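Local coordinates for protection of telomeres protein 1 (Schizosaccharomyces pombe, PDB 5USB) that binds single-stranded telomeric DNA through OB-fold domains, of which this chain is one, protects the 3' overhang and regulates telomerase and telomere length, at residues T39-F44 and G100-I105; P11-S16 and V92-D97; S4-I9 and L33-Y38. The protein carries 1 engineered substitution. One frame throughout, in Å; residues are numbered along the deposited sequence. Where two conformers were deposited one is given.

Overall arrangement
All three contacts lie in one OB-fold domain. Interaction 3 is the most buried, its centre about 6 Å from the centre of the chain. Interactions 1 and 2 lie farther out, at about 10 and 11 Å, and each is partly buried. Interaction 2 is a strand pairing rich in backbone bonds, between strands 14-26 and 92-96. Interactions 1 and 3 instead join loops to strand ends with one hydrogen bond each: backbone to backbone in the first, backbone to carboxylate in the second. Strands 92-96 and 102-106 are sheet neighbours, and both bring side chains to the DNA. N41 ties interaction 1 to interaction 3 through L6 O and I9 O.

Interaction 1 of 3, residues T39-F44 and G100-I105; sequences TENELF and GYLECI. With nucleotides of chain B.
L102 N bonds to L43 O at 2.9 Å from 41° above the carbonyl plane, off the lone pairs, and Y101 CA adds a CA-H...O contact to L43 O at 3.3 Å. The same oxygen lies at the edge of the Y101 ring, in its plane. The L102 side chain points toward the loop. Its CG packs on L43 CB at 3.9 Å. Its CD1 reaches F44 CE1 at 3.8 Å and lies against the N41 amide. CB of N41 sits over the centre of one face of the F44 ring. With chi1 at -169°, N41 CG lies opposite its own backbone N, and OD1 can turn to L43 N, meeting it on a lone pair in an Asx turn. ND2 of N41 is bound by L6 O and I9 O, so both ends of the amide are used and its rotation is fixed. A type I turn runs from N41 to F44. Beyond the contact, E103 OE1 accepts from N1 of DG2 of chain B at 3.2 Å, and Y101 CB touches N6 of DA5 of chain B at 3.7 Å. A loop packed beside a strand that reads bases fits the single-stranded DNA-binding face of an OB fold.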
loop_
_atom_site.group_PDB
_atom_site.type_symbol
_atom_site.label_atom_id
_atom_site.label_comp_id
_atom_site.label_asym_id
_atom_site.label_seq_id
_atom_site.Cartn_x
_atom_site.Cartn_y
_atom_site.Cartn_z
ATOM N N THR A 39 10.235 4.698 0.699
ATOM C CA THR A 39 11.351 3.891 1.176
ATOM C C THR A 39 11.378 2.605 0.355
ATOM O O THR A 39 10.344 2.081 -0.045
ATOM C CB THR A 39 11.308 3.582 2.707
ATOM O OG1 THR A 39 10.264 2.644 3.000
ATOM C CG2 THR A 39 11.106 4.871 3.541
ATOM N N GLU A 40 12.574 2.118 0.078
ATOM C CA GLU A 40 12.798 1.004 -0.847
ATOM C C GLU A 40 12.775 -0.330 -0.131
ATOM O O GLU A 40 13.276 -0.443 0.983
ATOM C CB GLU A 40 14.146 1.212 -1.517
ATOM C CG GLU A 40 14.487 0.320 -2.625
ATOM C CD GLU A 40 15.803 0.734 -3.243
ATOM O OE1 GLU A 40 16.451 1.652 -2.685
ATOM O OE2 GLU A 40 16.149 0.183 -4.288
ATOM N N ASN A 41 12.157 -1.331 -0.764
ATOM C CA ASN A 41 12.134 -2.691 -0.246
ATOM C C ASN A 41 12.565 -3.657 -1.327
ATOM O O ASN A 41 11.984 -3.669 -2.408
ATOM C CB ASN A 41 10.741 -3.055 0.249
ATOM C CG ASN A 41 10.709 -4.342 1.028
ATOM O OD1 ASN A 41 11.126 -5.390 0.551
ATOM N ND2 ASN A 41 10.180 -4.274 2.227
ATOM N N GLU A 42 13.564 -4.496 -1.025
ATOM C CA GLU A 42 14.140 -5.339 -2.053
ATOM C C GLU A 42 13.175 -6.368 -2.629
ATOM O O GLU A 42 13.493 -6.936 -3.679
ATOM C CB GLU A 42 15.396 -6.042 -1.508
ATOM C CG GLU A 42 15.135 -7.051 -0.421
ATOM C CD GLU A 42 16.403 -7.805 -0.013
ATOM O OE1 GLU A 42 17.510 -7.268 -0.237
ATOM O OE2 GLU A 42 16.289 -8.934 0.515
ATOM N N LEU A 43 12.003 -6.618 -2.003
ATOM C CA LEU A 43 11.021 -7.551 -2.528
ATOM C C LEU A 43 9.836 -6.867 -3.214
ATOM O O LEU A 43 8.951 -7.554 -3.721
ATOM C CB LEU A 43 10.498 -8.464 -1.422
ATOM C CG LEU A 43 11.556 -9.286 -0.695
ATOM C CD1 LEU A 43 10.906 -10.034 0.410
ATOM C CD2 LEU A 43 12.186 -10.237 -1.673
ATOM N N PHE A 44 9.830 -5.537 -3.300
ATOM C CA PHE A 44 8.814 -4.866 -4.093
ATOM C C PHE A 44 9.126 -5.015 -5.588
ATOM O O PHE A 44 10.274 -5.226 -6.001
ATOM C CB PHE A 44 8.738 -3.374 -3.716
ATOM C CG PHE A 44 8.235 -3.070 -2.322
ATOM C CD1 PHE A 44 7.706 -4.040 -1.488
ATOM C CD2 PHE A 44 8.280 -1.773 -1.845
ATOM C CE1 PHE A 44 7.219 -3.711 -0.230
ATOM C CE2 PHE A 44 7.780 -1.452 -0.588
ATOM C CZ PHE A 44 7.281 -2.443 0.238
ATOM N N GLY A 100 7.458 -14.061 -6.573
ATOM C CA GLY A 100 8.409 -13.714 -5.547
ATOM C C GLY A 100 8.319 -12.309 -4.995
ATOM O O GLY A 100 9.166 -11.940 -4.182
ATOM N N TYR A 101 7.323 -11.519 -5.400
ATOM C CA TYR A 101 7.211 -10.137 -4.942
ATOM C C TYR A 101 6.314 -10.038 -3.709
ATOM O O TYR A 101 5.342 -10.777 -3.568
ATOM C CB TYR A 101 6.651 -9.245 -6.051
ATOM C CG TYR A 101 7.484 -9.278 -7.296
ATOM C CD1 TYR A 101 8.704 -8.617 -7.338
ATOM C CD2 TYR A 101 7.078 -10.003 -8.401
ATOM C CE1 TYR A 101 9.512 -8.677 -8.500
ATOM C CE2 TYR A 101 7.867 -10.055 -9.542
ATOM C CZ TYR A 101 9.060 -9.392 -9.580
ATOM O OH TYR A 101 9.829 -9.456 -10.716
ATOM N N LEU A 102 6.676 -9.131 -2.818
ATOM C CA LEU A 102 5.874 -8.825 -1.648
ATOM C C LEU A 102 4.549 -8.209 -2.068
ATOM O O LEU A 102 4.483 -7.423 -3.025
ATOM C CB LEU A 102 6.629 -7.844 -0.759
ATOM C CG LEU A 102 7.189 -8.297 0.567
ATOM C CD1 LEU A 102 7.782 -7.096 1.315
ATOM C CD2 LEU A 102 6.144 -8.971 1.399
ATOM N N GLU A 103 3.492 -8.576 -1.362
ATOM C CA GLU A 103 2.223 -7.908 -1.521
ATOM C C GLU A 103 1.508 -7.926 -0.176
ATOM O O GLU A 103 1.869 -8.666 0.737
ATOM C CB GLU A 103 1.370 -8.555 -2.631
ATOM C CG GLU A 103 1.139 -10.034 -2.455
ATOM C CD GLU A 103 0.267 -10.651 -3.543
ATOM O OE1 GLU A 103 -0.236 -9.914 -4.414
ATOM O OE2 GLU A 103 0.086 -11.888 -3.503
ATOM N N CYS A 104 0.524 -7.052 -0.056
ATOM C CA CYS A 104 -0.300 -6.931 1.133
ATOM C C CYS A 104 -1.716 -7.390 0.812
ATOM O O CYS A 104 -2.254 -7.076 -0.252
ATOM C CB CYS A 104 -0.259 -5.483 1.615
ATOM S SG CYS A 104 -1.330 -5.037 2.948
ATOM N N ILE A 105 -2.320 -8.114 1.756
ATOM C CA ILE A 105 -3.605 -8.753 1.548
ATOM C C ILE A 105 -4.527 -8.377 2.689
ATOM O O ILE A 105 -4.130 -8.425 3.859
ATOM C CB ILE A 105 -3.456 -10.277 1.469
ATOM C CG1 ILE A 105 -2.564 -10.672 0.295
ATOM C CG2 ILE A 105 -4.814 -10.897 1.365
ATOM C CD1 ILE A 105 -3.039 -10.230 -1.048
ATOM P P DG B 2 -8.578 -18.143 -7.229
ATOM O OP1 DG B 2 -9.657 -18.750 -8.033
ATOM O OP2 DG B 2 -7.407 -18.930 -6.828
ATOM O "O5'" DG B 2 -8.072 -16.859 -8.016
ATOM C "C5'" DG B 2 -9.003 -15.913 -8.529
ATOM C "C4'" DG B 2 -8.261 -14.656 -8.911
ATOM O "O4'" DG B 2 -8.041 -13.802 -7.773
ATOM C "C3'" DG B 2 -6.867 -14.900 -9.460
ATOM O "O3'" DG B 2 -7.041 -15.236 -10.823
ATOM C "C2'" DG B 2 -6.218 -13.543 -9.253
ATOM C "C1'" DG B 2 -6.826 -13.070 -7.947
ATOM N N9 DG B 2 -6.002 -13.308 -6.771
ATOM C C8 DG B 2 -6.190 -14.308 -5.861
ATOM N N7 DG B 2 -5.318 -14.297 -4.895
ATOM C C5 DG B 2 -4.477 -13.245 -5.209
ATOM C C6 DG B 2 -3.334 -12.760 -4.533
ATOM O O6 DG B 2 -2.842 -13.160 -3.479
ATOM N N1 DG B 2 -2.762 -11.683 -5.202
ATOM C C2 DG B 2 -3.253 -11.129 -6.357
ATOM N N2 DG B 2 -2.582 -10.084 -6.838
ATOM N N3 DG B 2 -4.319 -11.577 -7.000
ATOM C C4 DG B 2 -4.880 -12.628 -6.371
ATOM P P DA B 5 2.857 -6.981 -15.721
ATOM O OP1 DA B 5 2.167 -6.991 -16.992
ATOM O OP2 DA B 5 4.180 -7.527 -15.566
ATOM O "O5'" DA B 5 2.920 -5.475 -15.241
ATOM C "C5'" DA B 5 1.768 -4.659 -15.317
ATOM C "C4'" DA B 5 1.987 -3.440 -14.463
ATOM O "O4'" DA B 5 1.981 -3.835 -13.079
ATOM C "C3'" DA B 5 3.330 -2.753 -14.689
ATOM O "O3'" DA B 5 3.202 -1.339 -14.542
ATOM C "C2'" DA B 5 4.212 -3.382 -13.627
ATOM C "C1'" DA B 5 3.244 -3.625 -12.486
ATOM N N9 DA B 5 3.530 -4.797 -11.672
ATOM C C8 DA B 5 3.814 -6.061 -12.112
ATOM N N7 DA B 5 3.974 -6.930 -11.151
ATOM C C5 DA B 5 3.724 -6.202 -10.000
ATOM C C6 DA B 5 3.721 -6.553 -8.646
ATOM N N6 DA B 5 3.977 -7.780 -8.201
ATOM N N1 DA B 5 3.454 -5.582 -7.748
ATOM C C2 DA B 5 3.207 -4.351 -8.195
ATOM N N3 DA B 5 3.171 -3.901 -9.440
ATOM C C4 DA B 5 3.440 -4.888 -10.307
#

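Interaction 2 of 3, residues P11-S16 and V92-D97; sequences PHQRCS and VRTKID. With nucleotides of chain B.
Backbone bonds join H12-C15 to V92-T94, antiparallel. C15 and V92 form a hydrogen-bonded pair: C15 N donates to V92 O at 2.8 Å, and V92 N returns a bond to C15 O. R14 and R93 are the next, non-hydrogen-bonded pair. Past it, T94 N gives to Q13 O at 3.0 Å. H12 N adds only a weak bond to T94 O.

The side-chain polar contacts centre on T94. Its OG1 lies between the backbone N and the carbonyl carbon (chi1 66°), which brings it to Q13 N. Q13 N donates to T94 OG1 at 3.2 Å, nearly straight (170°). The hydroxyl is also bonded to T10 O. R93 bends at chi2 (74°) and lays one guanidinium face over the H12-Q13 backbone, with NH2 3.3 Å from H12 CA. The guanidinium is tilted against the plane of the H12-Q13 peptide.

Apolar contacts are few. P11 CG presses on I96 CD1 at 3.5 Å, a tight fit. C15 SG touches T94 CG2 at 3.8 Å on the buried side.

Two side chains reach the DNA. D97 OD2 accepts from N3 of DT4 of chain B at 2.8 Å, in a nearly straight bond. K95 NZ comes to O6 of DG2 of chain B, at a distance too short to be trusted in detail.

Strand 92-96 thus lies between strand 14-26 and strand 102-106, where R93 and K95 bond to I105 and E103 through their backbones, and V92 packs on C104 and L106.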
loop_
_atom_site.group_PDB
_atom_site.type_symbol
_atom_site.label_atom_id
_atom_site.label_comp_id
_atom_site.label_asym_id
_atom_site.label_seq_id
_atom_site.Cartn_x
_atom_site.Cartn_y
_atom_site.Cartn_z
ATOM N N PRO A 11 8.056 -10.607 4.437
ATOM C CA PRO A 11 6.929 -11.460 4.064
ATOM C C PRO A 11 6.380 -12.206 5.263
ATOM O O PRO A 11 7.101 -12.522 6.206
ATOM C CB PRO A 11 7.546 -12.421 3.049
ATOM C CG PRO A 11 8.798 -11.749 2.621
ATOM C CD PRO A 11 9.300 -11.050 3.792
ATOM N N HIS A 12 5.073 -12.472 5.217
ATOM C CA HIS A 12 4.411 -13.361 6.167
ATOM C C HIS A 12 4.478 -12.817 7.591
ATOM O O HIS A 12 4.777 -13.522 8.559
ATOM C CB HIS A 12 5.002 -14.754 6.041
ATOM C CG HIS A 12 4.974 -15.266 4.638
ATOM N ND1 HIS A 12 6.105 -15.642 3.957
ATOM C CD2 HIS A 12 3.944 -15.430 3.775
ATOM C CE1 HIS A 12 5.771 -16.036 2.740
ATOM N NE2 HIS A 12 4.463 -15.923 2.608
ATOM N N GLN A 13 4.164 -11.540 7.714
ATOM C CA GLN A 13 4.033 -10.919 9.014
ATOM C C GLN A 13 2.804 -10.031 8.997
ATOM O O GLN A 13 2.248 -9.713 7.939
ATOM C CB GLN A 13 5.266 -10.113 9.385
ATOM C CG GLN A 13 5.382 -8.815 8.623
ATOM C CD GLN A 13 6.569 -7.982 9.047
ATOM O OE1 GLN A 13 6.862 -6.957 8.430
ATOM N NE2 GLN A 13 7.273 -8.418 10.092
ATOM N N ARG A 14 2.361 -9.690 10.194
ATOM C CA ARG A 14 1.383 -8.640 10.382
ATOM C C ARG A 14 2.141 -7.323 10.553
ATOM O O ARG A 14 3.119 -7.264 11.296
ATOM C CB ARG A 14 0.522 -8.964 11.612
ATOM C CG ARG A 14 -0.131 -7.777 12.298
ATOM C CD ARG A 14 -0.985 -8.199 13.495
ATOM N NE ARG A 14 -0.194 -8.491 14.692
ATOM C CZ ARG A 14 0.238 -7.566 15.543
ATOM N NH1 ARG A 14 -0.032 -6.281 15.333
ATOM N NH2 ARG A 14 0.938 -7.917 16.614
ATOM N N CYS A 15 1.703 -6.266 9.870
ATOM C CA CYS A 15 2.394 -5.005 10.028
ATOM C C CYS A 15 1.403 -3.862 9.919
ATOM O O CYS A 15 0.238 -4.046 9.547
ATOM C CB CYS A 15 3.514 -4.868 9.007
ATOM S SG CYS A 15 2.904 -4.903 7.315
ATOM N N SER A 16 1.878 -2.681 10.297
ATOM C CA SER A 16 1.142 -1.441 10.223
ATOM C C SER A 16 2.020 -0.334 9.676
ATOM O O SER A 16 3.197 -0.255 10.016
ATOM C CB SER A 16 0.640 -1.042 11.622
ATOM O OG SER A 16 -0.150 -2.065 12.187
ATOM N N VAL A 92 -2.206 -5.452 8.885
ATOM C CA VAL A 92 -2.398 -6.126 7.620
ATOM C C VAL A 92 -1.306 -7.160 7.429
ATOM O O VAL A 92 -0.244 -7.121 8.050
ATOM C CB VAL A 92 -2.445 -5.111 6.463
ATOM C CG1 VAL A 92 -3.641 -4.200 6.625
ATOM C CG2 VAL A 92 -1.162 -4.305 6.391
ATOM N N ARG A 93 -1.645 -8.147 6.633
ATOM C CA ARG A 93 -0.844 -9.320 6.391
ATOM C C ARG A 93 -0.055 -9.168 5.103
ATOM O O ARG A 93 -0.543 -8.585 4.127
ATOM C CB ARG A 93 -1.796 -10.504 6.296
ATOM C CG ARG A 93 -1.171 -11.793 6.235
ATOM C CD ARG A 93 -0.614 -12.195 7.559
ATOM N NE ARG A 93 0.252 -13.299 7.261
ATOM C CZ ARG A 93 1.102 -13.880 8.085
ATOM N NH1 ARG A 93 1.257 -13.482 9.359
ATOM N NH2 ARG A 93 1.813 -14.869 7.573
ATOM N N THR A 94 1.182 -9.642 5.100
ATOM C CA THR A 94 1.961 -9.654 3.876
ATOM C C THR A 94 2.187 -11.084 3.396
ATOM O O THR A 94 2.130 -12.051 4.161
ATOM C CB THR A 94 3.312 -8.991 4.084
ATOM O OG1 THR A 94 4.062 -9.798 4.993
ATOM C CG2 THR A 94 3.154 -7.626 4.664
ATOM N N LYS A 95 2.426 -11.210 2.100
ATOM C CA LYS A 95 2.727 -12.497 1.500
ATOM C C LYS A 95 3.636 -12.252 0.314
ATOM O O LYS A 95 3.989 -11.112 -0.016
ATOM C CB LYS A 95 1.462 -13.245 1.078
ATOM C CG LYS A 95 0.625 -12.533 0.040
ATOM C CD LYS A 95 -0.567 -13.356 -0.393
ATOM C CE LYS A 95 -0.168 -14.443 -1.355
ATOM N NZ LYS A 95 -1.272 -14.719 -2.294
ATOM N N ILE A 96 4.017 -13.352 -0.323
ATOM C CA ILE A 96 4.823 -13.342 -1.531
ATOM C C ILE A 96 3.970 -13.926 -2.635
ATOM O O ILE A 96 3.275 -14.927 -2.413
ATOM C CB ILE A 96 6.106 -14.173 -1.341
ATOM C CG1 ILE A 96 6.955 -13.560 -0.235
ATOM C CG2 ILE A 96 6.853 -14.261 -2.634
ATOM C CD1 ILE A 96 7.563 -12.221 -0.618
ATOM N N ASP A 97 4.005 -13.307 -3.813
ATOM C CA ASP A 97 3.180 -13.797 -4.902
ATOM C C ASP A 97 3.933 -14.879 -5.671
ATOM O O ASP A 97 5.024 -15.318 -5.284
ATOM C CB ASP A 97 2.696 -12.654 -5.806
ATOM C CG ASP A 97 3.789 -11.995 -6.638
ATOM O OD1 ASP A 97 4.885 -12.548 -6.797
ATOM O OD2 ASP A 97 3.532 -10.880 -7.187
ATOM P P DT B 4 -1.585 -12.175 -15.653
ATOM O OP1 DT B 4 -1.985 -11.657 -16.952
ATOM O OP2 DT B 4 -0.935 -13.468 -15.570
ATOM O "O5'" DT B 4 -0.611 -11.065 -15.065
ATOM C "C5'" DT B 4 -1.110 -9.786 -14.718
ATOM C "C4'" DT B 4 -0.032 -8.940 -14.085
ATOM O "O4'" DT B 4 0.264 -9.452 -12.764
ATOM C "C3'" DT B 4 1.302 -8.909 -14.833
ATOM O "O3'" DT B 4 1.910 -7.632 -14.637
ATOM C "C2'" DT B 4 2.119 -9.942 -14.084
ATOM C "C1'" DT B 4 1.650 -9.698 -12.660
ATOM N N1 DT B 4 1.839 -10.823 -11.730
ATOM C C2 DT B 4 2.366 -10.566 -10.489
ATOM O O2 DT B 4 2.619 -9.448 -10.095
ATOM N N3 DT B 4 2.492 -11.665 -9.687
ATOM C C4 DT B 4 2.193 -12.972 -10.008
ATOM O O4 DT B 4 2.375 -13.857 -9.186
ATOM C C5 DT B 4 1.659 -13.173 -11.329
ATOM C C7 DT B 4 1.299 -14.561 -11.760
ATOM C C6 DT B 4 1.528 -12.106 -12.122
ATOM P P DG B 2 -8.578 -18.143 -7.229
ATOM O OP1 DG B 2 -9.657 -18.750 -8.033
ATOM O OP2 DG B 2 -7.407 -18.930 -6.828
ATOM O "O5'" DG B 2 -8.072 -16.859 -8.016
ATOM C "C5'" DG B 2 -9.003 -15.913 -8.529
ATOM C "C4'" DG B 2 -8.261 -14.656 -8.911
ATOM O "O4'" DG B 2 -8.041 -13.802 -7.773
ATOM C "C3'" DG B 2 -6.867 -14.900 -9.460
ATOM O "O3'" DG B 2 -7.041 -15.236 -10.823
ATOM C "C2'" DG B 2 -6.218 -13.543 -9.253
ATOM C "C1'" DG B 2 -6.826 -13.070 -7.947
ATOM N N9 DG B 2 -6.002 -13.308 -6.771
ATOM C C8 DG B 2 -6.190 -14.308 -5.861
ATOM N N7 DG B 2 -5.318 -14.297 -4.895
ATOM C C5 DG B 2 -4.477 -13.245 -5.209
ATOM C C6 DG B 2 -3.334 -12.760 -4.533
ATOM O O6 DG B 2 -2.842 -13.160 -3.479
ATOM N N1 DG B 2 -2.762 -11.683 -5.202
ATOM C C2 DG B 2 -3.253 -11.129 -6.357
ATOM N N2 DG B 2 -2.582 -10.084 -6.838
ATOM N N3 DG B 2 -4.319 -11.577 -7.000
ATOM C C4 DG B 2 -4.880 -12.628 -6.371
#

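Interaction 3 of 3, residues S4-I9 and L33-Y38; sequences SLLSQI and LYVTDY
The D37 carboxylate faces the start of the short turn at L6, where the N-terminal loop of this OB fold crosses the end of strand 31-36. D37 OD2 accepts from L6 N at 2.8 Å and 168°. The N-H comes to the syn side of the oxygen, 30° out of the carboxylate plane. D37 CG stands between the backbone N and the carbonyl carbon (chi1 66°), and this turns the group toward the loop. L6 crosses it obliquely. Its CB lies 3.5 Å from D37 OD1, while L6 CD1 lies against the backbone, 3.7 Å from D37 N and 4.0 Å from T36 CA. V35 CG2 is a looser neighbour of the same methyl. L5 crosses D37 at about a right angle, with CB 3.8 Å from OD2. The other oxygen, OD1, is held by T39 OG1, so both carboxylate oxygens have partners in this buried place. With an alanine here, L6 N would probably lose its acceptor and T39 OG1 its carboxylate partner, and the turn would be less firmly held. I131 of helix 129-138 also packs on the D37 side chain, and R134 NE bonds to D37 O. Each segment also braces itself. L5 N gives to Q8 OE1 across the turn. After the strand, T36 OG1, also bonded to F63 O, closes an ST turn by accepting from Y38 N at 2.9 Å.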
loop_
_atom_site.group_PDB
_atom_site.type_symbol
_atom_site.label_atom_id
_atom_site.label_comp_id
_atom_site.label_asym_id
_atom_site.label_seq_id
_atom_site.Cartn_x
_atom_site.Cartn_y
_atom_site.Cartn_z
ATOM N N SER A 4 5.761 0.311 11.064
ATOM C CA SER A 4 6.996 0.078 10.322
ATOM C C SER A 4 7.077 1.020 9.128
ATOM O O SER A 4 6.051 1.390 8.559
ATOM C CB SER A 4 7.038 -1.341 9.758
ATOM O OG SER A 4 7.048 -2.319 10.762
ATOM N N LEU A 5 8.295 1.349 8.700
ATOM C CA LEU A 5 8.479 1.859 7.353
ATOM C C LEU A 5 8.333 0.705 6.363
ATOM O O LEU A 5 8.596 -0.458 6.689
ATOM C CB LEU A 5 9.847 2.509 7.159
ATOM C CG LEU A 5 10.044 3.729 8.068
ATOM C CD1 LEU A 5 11.400 4.310 7.761
ATOM C CD2 LEU A 5 8.957 4.783 7.951
ATOM N N LEU A 6 7.936 1.031 5.129
ATOM C CA LEU A 6 7.733 -0.049 4.172
ATOM C C LEU A 6 9.034 -0.762 3.852
ATOM O O LEU A 6 9.024 -1.939 3.485
ATOM C CB LEU A 6 7.049 0.467 2.908
ATOM C CG LEU A 6 5.531 0.622 3.080
ATOM C CD1 LEU A 6 5.008 1.187 1.754
ATOM C CD2 LEU A 6 4.825 -0.695 3.451
ATOM N N SER A 7 10.176 -0.080 3.997
ATOM C CA SER A 7 11.457 -0.738 3.795
ATOM C C SER A 7 11.743 -1.812 4.835
ATOM O O SER A 7 12.618 -2.663 4.603
ATOM C CB SER A 7 12.557 0.302 3.847
ATOM O OG SER A 7 12.571 0.887 5.134
ATOM N N GLN A 8 11.031 -1.791 5.955
ATOM C CA GLN A 8 11.253 -2.713 7.066
ATOM C C GLN A 8 10.314 -3.908 7.044
ATOM O O GLN A 8 10.519 -4.853 7.824
ATOM C CB GLN A 8 11.099 -1.969 8.394
ATOM C CG GLN A 8 12.072 -0.819 8.558
ATOM C CD GLN A 8 11.765 0.059 9.761
ATOM O OE1 GLN A 8 10.595 0.336 10.111
ATOM N NE2 GLN A 8 12.836 0.516 10.417
ATOM N N ILE A 9 9.283 -3.907 6.200
ATOM C CA ILE A 9 8.357 -5.022 6.262
ATOM C C ILE A 9 8.936 -6.223 5.529
ATOM O O ILE A 9 9.738 -6.126 4.601
ATOM C CB ILE A 9 6.961 -4.639 5.740
ATOM C CG1 ILE A 9 6.957 -4.323 4.268
ATOM C CG2 ILE A 9 6.407 -3.482 6.539
ATOM C CD1 ILE A 9 5.561 -4.236 3.731
ATOM N N LEU A 33 -4.873 -1.428 -4.354
ATOM C CA LEU A 33 -4.162 -0.192 -4.094
ATOM C C LEU A 33 -2.679 -0.432 -4.311
ATOM O O LEU A 33 -2.181 -1.511 -4.042
ATOM C CB LEU A 33 -4.332 0.288 -2.613
ATOM C CG LEU A 33 -5.703 0.557 -2.049
ATOM C CD1 LEU A 33 -5.584 0.723 -0.519
ATOM C CD2 LEU A 33 -6.334 1.784 -2.733
ATOM N N TYR A 34 -1.980 0.572 -4.814
ATOM C CA TYR A 34 -0.526 0.571 -4.862
ATOM C C TYR A 34 -0.088 1.748 -4.019
ATOM O O TYR A 34 -0.530 2.877 -4.283
ATOM C CB TYR A 34 -0.001 0.734 -6.295
ATOM C CG TYR A 34 -0.433 -0.393 -7.215
ATOM C CD1 TYR A 34 -1.702 -0.463 -7.732
ATOM C CD2 TYR A 34 0.453 -1.417 -7.517
ATOM C CE1 TYR A 34 -2.081 -1.500 -8.540
ATOM C CE2 TYR A 34 0.065 -2.484 -8.320
ATOM C CZ TYR A 34 -1.206 -2.510 -8.808
ATOM O OH TYR A 34 -1.589 -3.564 -9.617
ATOM N N VAL A 35 0.686 1.480 -2.968
ATOM C CA VAL A 35 1.040 2.511 -2.003
ATOM C C VAL A 35 2.542 2.561 -1.775
ATOM O O VAL A 35 3.268 1.613 -2.061
ATOM C CB VAL A 35 0.300 2.312 -0.679
ATOM C CG1 VAL A 35 -1.167 2.136 -0.950
ATOM C CG2 VAL A 35 0.849 1.143 0.089
ATOM N N THR A 36 3.004 3.717 -1.298
ATOM C CA THR A 36 4.415 3.968 -1.060
ATOM C C THR A 36 4.591 4.862 0.154
ATOM O O THR A 36 3.725 5.694 0.449
ATOM C CB THR A 36 5.067 4.659 -2.275
ATOM O OG1 THR A 36 6.484 4.770 -2.091
ATOM C CG2 THR A 36 4.558 6.046 -2.462
ATOM N N ASP A 37 5.754 4.709 0.833
ATOM C CA ASP A 37 6.178 5.753 1.763
ATOM C C ASP A 37 7.529 6.320 1.345
ATOM O O ASP A 37 8.203 6.990 2.148
ATOM C CB ASP A 37 6.179 5.259 3.214
ATOM C CG ASP A 37 7.185 4.190 3.488
ATOM O OD1 ASP A 37 7.981 3.853 2.588
ATOM O OD2 ASP A 37 7.232 3.718 4.668
ATOM N N TYR A 38 7.908 6.069 0.095
ATOM C CA TYR A 38 9.166 6.523 -0.506
ATOM C C TYR A 38 10.374 5.928 0.200
ATOM O O TYR A 38 11.428 6.563 0.302
ATOM C CB TYR A 38 9.190 8.058 -0.562
ATOM C CG TYR A 38 8.206 8.547 -1.584
ATOM C CD1 TYR A 38 8.551 8.524 -2.925
ATOM C CD2 TYR A 38 6.926 8.965 -1.224
ATOM C CE1 TYR A 38 7.683 8.924 -3.891
ATOM C CE2 TYR A 38 6.019 9.370 -2.216
ATOM C CZ TYR A 38 6.439 9.325 -3.545
ATOM O OH TYR A 38 5.617 9.720 -4.577
#